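Local coordinates for protein putative LacI-family transcriptional regulator (Bacteroides fragilis, PDB 3GBV) that probably acts as a LacI-family transcriptional regulator, sensing a small-molecule effector through a periplasmic-binding-protein-like domain, at residues I138-K143 with I159-Y164; H203-N208 with S227-D232. All coordinates share one frame; numbering follows the deposited sequence.

Interaction 1. Residues I138-K143 with I159-Y164; sequences IVIFRK and IGFRQY
Ile140 and Phe161 bring the two backbones nearest each other, with 9.9 Å between their CA atoms; strand 138-143 and the helical segment 159-164 run antiparallel, their N-to-C directions 177° apart and their axes 11.9 Å at closest. That spacing excludes backbone bonding, so side chains alone bridge the gap. These are the first strand and the helix of the beta-alpha-beta unit made by strand 137-144, helix 152-168 and strand 173-180, the helix running back along one face of the sheet.

The Phe161 ring reaches the strand because its CG stands anti to the backbone N (chi1 178°). Its outer rim meets Ile138, whose CD1 comes from the opposite direction and lies in the plane of the ring, 4.0 Å from Phe161 CZ. Ile140 CD1 approaches the same ring obliquely, 4.2 Å from Phe161 CE2. The same methyl also lies over one face of the Arg162 guanidinium, displaced toward its rim and 3.7 Å from Arg162 NH2.

Beyond the isoleucines, two extended arginine chains come from opposite directions and meet at the edges of their guanidinium groups: Arg142 NH2 and Arg162 NH2 are 3.3 Å apart, with the planes turned 34° from one another. Both are donors, so no bond joins them. What draws them together is probably the pair of carboxylates: OE2 of Glu158 and OE2 of Glu176 each form salt bridges with both NH2 groups, while Arg142 NH1 is also hydrogen-bonded to Asn178 OD1.

The chemistry therefore changes along the strand, from hydrocarbon against a ring edge at Ile138 to a four-residue charge cluster at Arg142, the shared carboxylates probably holding both guanidinium groups in place.

Interaction 2. Residues H203-N208 with S227-D232; sequences HGITFN and SLIGYD. With EDO (1,2-ethanediol), chain D.
Gly204 and Ser227 open a set of backbone bonds between the parallel strands 203-206 and 227-231, whose axes approach to 4.7 Å at an angle of 15°. Gly204 N donates to Ser227 O over 3.2 Å, with 162° at the hydrogen. Gly204 O receives Ile229 N, but weakly, since the angle at the hydrogen is only 128°; a CA-H...O contact from Leu228 reaches the same oxygen. Thr206 N then meets Ile229 O at 3.3 Å, nearly in line with the C=O bond, and Ile205 CA adds a CA-H...O contact to that acceptor.

On the face carrying Ile205 and Ile229 the two side chains cross obliquely, Ile205 CD1 lying 3.9 Å from Ile229 CG2. These neighbouring strands are linked through helix 212-220 as a right-handed beta-alpha-beta crossover, the repeating connection of the Rossmann-like lobes in periplasmic-binding-protein domains.

Past Thr206 the backbones diverge, and the Tyr231 ring spans the widening gap. Its edge comes to Thr206 O, 3.3 Å from Tyr231 CD2, while Tyr231 CE2 packs obliquely against Phe207 CD1 at 3.7 Å. The hydroxyl lies at the edge of the Phe207 ring and is hydrogen-bonded to Ser120 OG.

Other polar ends look outside the pair: Thr206 OG1 bonds to Phe141 O, His203 ND1 to Asp135 OD2, and Asn208 OD1 to Lys210 N. At the C-terminal strand ends, Asp232 OD2 accepts a hydrogen bond from O1 of a 1,2-ethanediol, probably from the crystallisation liquor, across 2.8 Å.

In the fold
Interactions 1 and 2 belong to the same mixed sheet, their centres about 9 Å apart, and strands 137-144 and 203-206 are neighbours in it. Phe141 ties them: its N probably bonds to Ile205 O at 2.7 Å, and its ring packs on Leu228, where Phe141 CE2 and Leu228 CD1 are 3.5 Å apart. Both contacts are largely buried, but interaction 1 runs out to partly exposed arginines. It joins sheet to helix by side chains alone and buries 182 Å², counted over both sides, whereas interaction 2 joins strand to strand through backbone bonds and buries 452 Å². Helix 152-168 serves both, with Phe161 also touching Ile205.

Interaction 1. Residues I138-K143 with I159-Y164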
# COMPACT_ATOMS: atom_id res chain seq x y z
N ILE A 138 8.31 11.23 -23.11
CA ILE A 138 8.59 10.28 -22.03
C ILE A 138 8.91 8.99 -22.76
O ILE A 138 8.65 8.87 -23.96
CB ILE A 138 7.38 10.10 -21.07
CG1 ILE A 138 6.14 9.65 -21.84
CG2 ILE A 138 7.09 11.41 -20.36
CD1 ILE A 138 6.04 8.14 -22.04
N VAL A 139 9.49 8.03 -22.06
CA VAL A 139 9.83 6.79 -22.73
C VAL A 139 9.46 5.55 -21.93
O VAL A 139 9.57 5.53 -20.71
CB VAL A 139 11.33 6.73 -23.07
CG1 VAL A 139 12.16 6.88 -21.80
CG2 VAL A 139 11.66 5.42 -23.79
N ILE A 140 9.01 4.54 -22.66
CA ILE A 140 8.66 3.25 -22.07
C ILE A 140 9.87 2.35 -22.31
O ILE A 140 10.35 2.25 -23.44
CB ILE A 140 7.46 2.60 -22.77
CG1 ILE A 140 6.21 3.46 -22.58
CG2 ILE A 140 7.27 1.19 -22.24
CD1 ILE A 140 5.04 3.01 -23.42
N PHE A 141 10.35 1.70 -21.26
CA PHE A 141 11.48 0.79 -21.36
C PHE A 141 10.97 -0.65 -21.35
O PHE A 141 10.18 -1.03 -20.47
CB PHE A 141 12.44 0.98 -20.19
CG PHE A 141 13.17 2.29 -20.21
CD1 PHE A 141 14.25 2.48 -21.08
CD2 PHE A 141 12.79 3.33 -19.37
CE1 PHE A 141 14.94 3.70 -21.10
CE2 PHE A 141 13.47 4.55 -19.39
CZ PHE A 141 14.55 4.73 -20.25
N ARG A 142 11.42 -1.45 -22.31
CA ARG A 142 11.03 -2.84 -22.39
C ARG A 142 12.26 -3.71 -22.54
O ARG A 142 13.36 -3.22 -22.83
CB ARG A 142 10.15 -3.14 -23.60
CG ARG A 142 8.87 -2.35 -23.71
CD ARG A 142 7.97 -3.02 -24.74
NE ARG A 142 6.91 -2.14 -25.20
CZ ARG A 142 7.03 -1.34 -26.26
NH1 ARG A 142 8.15 -1.32 -26.96
NH2 ARG A 142 6.02 -0.54 -26.60
N LYS A 143 12.06 -5.00 -22.34
CA LYS A 143 13.12 -5.96 -22.52
C LYS A 143 12.50 -7.23 -23.10
O LYS A 143 11.86 -8.01 -22.39
CB LYS A 143 13.85 -6.27 -21.23
CG LYS A 143 15.27 -6.67 -21.54
CD LYS A 143 16.04 -7.23 -20.37
CE LYS A 143 17.42 -7.62 -20.87
NZ LYS A 143 18.38 -7.89 -19.77
N ILE A 159 -1.38 -0.69 -22.44
CA ILE A 159 -2.59 -0.19 -23.07
C ILE A 159 -3.32 0.80 -22.16
O ILE A 159 -3.85 1.82 -22.62
CB ILE A 159 -3.55 -1.37 -23.43
CG1 ILE A 159 -2.95 -2.18 -24.58
CG2 ILE A 159 -4.91 -0.84 -23.84
CD1 ILE A 159 -3.75 -3.43 -24.93
N GLY A 160 -3.35 0.51 -20.86
CA GLY A 160 -4.02 1.41 -19.93
C GLY A 160 -3.21 2.69 -19.79
O GLY A 160 -3.76 3.78 -19.59
N PHE A 161 -1.90 2.54 -19.91
CA PHE A 161 -0.99 3.66 -19.82
C PHE A 161 -1.25 4.64 -20.98
O PHE A 161 -1.41 5.84 -20.78
CB PHE A 161 0.45 3.15 -19.88
CG PHE A 161 1.49 4.23 -19.83
CD1 PHE A 161 1.91 4.74 -18.61
CD2 PHE A 161 2.04 4.74 -21.00
CE1 PHE A 161 2.87 5.74 -18.54
CE2 PHE A 161 3.00 5.75 -20.94
CZ PHE A 161 3.42 6.25 -19.71
N ARG A 162 -1.29 4.09 -22.19
CA ARG A 162 -1.51 4.92 -23.37
C ARG A 162 -2.90 5.56 -23.35
O ARG A 162 -3.07 6.67 -23.87
CB ARG A 162 -1.33 4.08 -24.64
CG ARG A 162 0.09 3.55 -24.86
CD ARG A 162 0.15 2.58 -26.05
NE ARG A 162 1.46 1.95 -26.20
CZ ARG A 162 2.56 2.55 -26.64
NH1 ARG A 162 2.55 3.82 -27.01
NH2 ARG A 162 3.70 1.87 -26.70
N GLN A 163 -3.88 4.89 -22.76
CA GLN A 163 -5.22 5.46 -22.71
C GLN A 163 -5.19 6.74 -21.88
O GLN A 163 -5.73 7.77 -22.29
CB GLN A 163 -6.22 4.48 -22.09
CG GLN A 163 -7.67 4.91 -22.31
CD GLN A 163 -8.67 3.97 -21.65
OE1 GLN A 163 -8.56 2.74 -21.76
NE2 GLN A 163 -9.65 4.55 -20.97
N TYR A 164 -4.57 6.66 -20.70
CA TYR A 164 -4.47 7.82 -19.83
C TYR A 164 -3.74 8.95 -20.55
O TYR A 164 -4.15 10.11 -20.51
CB TYR A 164 -3.70 7.48 -18.55
CG TYR A 164 -3.63 8.64 -17.58
CD1 TYR A 164 -4.53 8.74 -16.50
CD2 TYR A 164 -2.69 9.66 -17.75
CE1 TYR A 164 -4.49 9.83 -15.62
CE2 TYR A 164 -2.64 10.75 -16.88
CZ TYR A 164 -3.55 10.82 -15.82
OH TYR A 164 -3.52 11.89 -14.97

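Interaction 2. Residues H203-N208 with S227-D232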
# COMPACT_ATOMS: atom_id res chain seq x y z
N HIS A 203 11.99 11.68 -18.24
CA HIS A 203 11.20 10.73 -17.46
C HIS A 203 10.86 9.46 -18.23
O HIS A 203 10.61 9.50 -19.43
CB HIS A 203 9.93 11.41 -16.96
CG HIS A 203 10.20 12.51 -15.98
ND1 HIS A 203 10.06 13.84 -16.29
CD2 HIS A 203 10.64 12.47 -14.70
CE1 HIS A 203 10.41 14.58 -15.25
NE2 HIS A 203 10.77 13.76 -14.27
N GLY A 204 10.87 8.33 -17.53
CA GLY A 204 10.58 7.06 -18.17
C GLY A 204 9.85 6.07 -17.28
O GLY A 204 9.65 6.32 -16.09
N ILE A 205 9.48 4.93 -17.86
CA ILE A 205 8.75 3.91 -17.13
C ILE A 205 8.92 2.54 -17.79
O ILE A 205 9.13 2.46 -19.00
CB ILE A 205 7.23 4.25 -17.09
CG1 ILE A 205 6.44 3.18 -16.33
CG2 ILE A 205 6.67 4.37 -18.52
CD1 ILE A 205 4.99 3.56 -16.09
N THR A 206 8.86 1.48 -16.99
CA THR A 206 8.94 0.12 -17.48
C THR A 206 7.81 -0.68 -16.83
O THR A 206 7.40 -0.38 -15.70
CB THR A 206 10.29 -0.55 -17.14
OG1 THR A 206 10.37 -1.81 -17.83
CG2 THR A 206 10.42 -0.81 -15.65
N PHE A 207 7.30 -1.70 -17.51
CA PHE A 207 6.21 -2.50 -16.96
C PHE A 207 6.64 -3.88 -16.54
O PHE A 207 5.83 -4.67 -16.06
CB PHE A 207 5.06 -2.58 -17.96
CG PHE A 207 4.47 -1.25 -18.28
CD1 PHE A 207 3.77 -0.53 -17.32
CD2 PHE A 207 4.68 -0.67 -19.53
CE1 PHE A 207 3.29 0.75 -17.59
CE2 PHE A 207 4.21 0.61 -19.81
CZ PHE A 207 3.51 1.32 -18.84
N ASN A 208 7.92 -4.20 -16.74
CA ASN A 208 8.41 -5.50 -16.31
C ASN A 208 8.96 -5.19 -14.93
O ASN A 208 8.86 -4.05 -14.48
CB ASN A 208 9.48 -6.05 -17.26
CG ASN A 208 10.64 -5.10 -17.49
OD1 ASN A 208 11.37 -4.74 -16.57
ND2 ASN A 208 10.82 -4.69 -18.75
N SER A 227 14.47 10.24 -14.17
CA SER A 227 13.85 9.42 -13.13
C SER A 227 12.91 8.35 -13.70
O SER A 227 12.16 8.60 -14.65
CB SER A 227 13.07 10.32 -12.16
OG SER A 227 12.01 10.98 -12.83
N LEU A 228 12.96 7.16 -13.11
CA LEU A 228 12.13 6.05 -13.55
C LEU A 228 10.96 5.76 -12.62
O LEU A 228 10.94 6.15 -11.45
CB LEU A 228 12.92 4.74 -13.63
CG LEU A 228 14.06 4.34 -14.57
CD1 LEU A 228 13.86 4.97 -15.93
CD2 LEU A 228 15.37 4.73 -13.96
N ILE A 229 10.00 5.03 -13.17
CA ILE A 229 8.86 4.53 -12.43
C ILE A 229 8.96 3.05 -12.79
O ILE A 229 9.06 2.69 -13.96
CB ILE A 229 7.52 5.10 -12.92
CG1 ILE A 229 7.33 6.50 -12.34
CG2 ILE A 229 6.36 4.18 -12.46
CD1 ILE A 229 5.93 7.04 -12.51
N GLY A 230 8.98 2.20 -11.78
CA GLY A 230 9.11 0.78 -12.04
C GLY A 230 8.12 -0.06 -11.27
O GLY A 230 7.28 0.47 -10.54
N TYR A 231 8.25 -1.37 -11.43
CA TYR A 231 7.38 -2.31 -10.75
C TYR A 231 8.11 -3.29 -9.85
O TYR A 231 9.25 -3.69 -10.11
CB TYR A 231 6.57 -3.10 -11.78
CG TYR A 231 5.32 -2.40 -12.28
CD1 TYR A 231 4.06 -2.79 -11.83
CD2 TYR A 231 5.40 -1.37 -13.21
CE1 TYR A 231 2.90 -2.17 -12.32
CE2 TYR A 231 4.27 -0.76 -13.70
CZ TYR A 231 3.02 -1.15 -13.26
OH TYR A 231 1.90 -0.54 -13.80
N ASP A 232 7.44 -3.66 -8.76
CA ASP A 232 7.93 -4.64 -7.82
C ASP A 232 9.12 -4.31 -6.94
O ASP A 232 10.03 -3.56 -7.31
CB ASP A 232 8.16 -5.95 -8.57
CG ASP A 232 6.93 -6.35 -9.37
OD1 ASP A 232 5.83 -6.45 -8.78
OD2 ASP A 232 7.05 -6.56 -10.59
C1 EDO D . 4.72 -7.49 -12.57
O1 EDO D . 5.86 -6.80 -13.08
C2 EDO D . 4.68 -8.93 -13.09
O2 EDO D . 5.70 -9.70 -12.46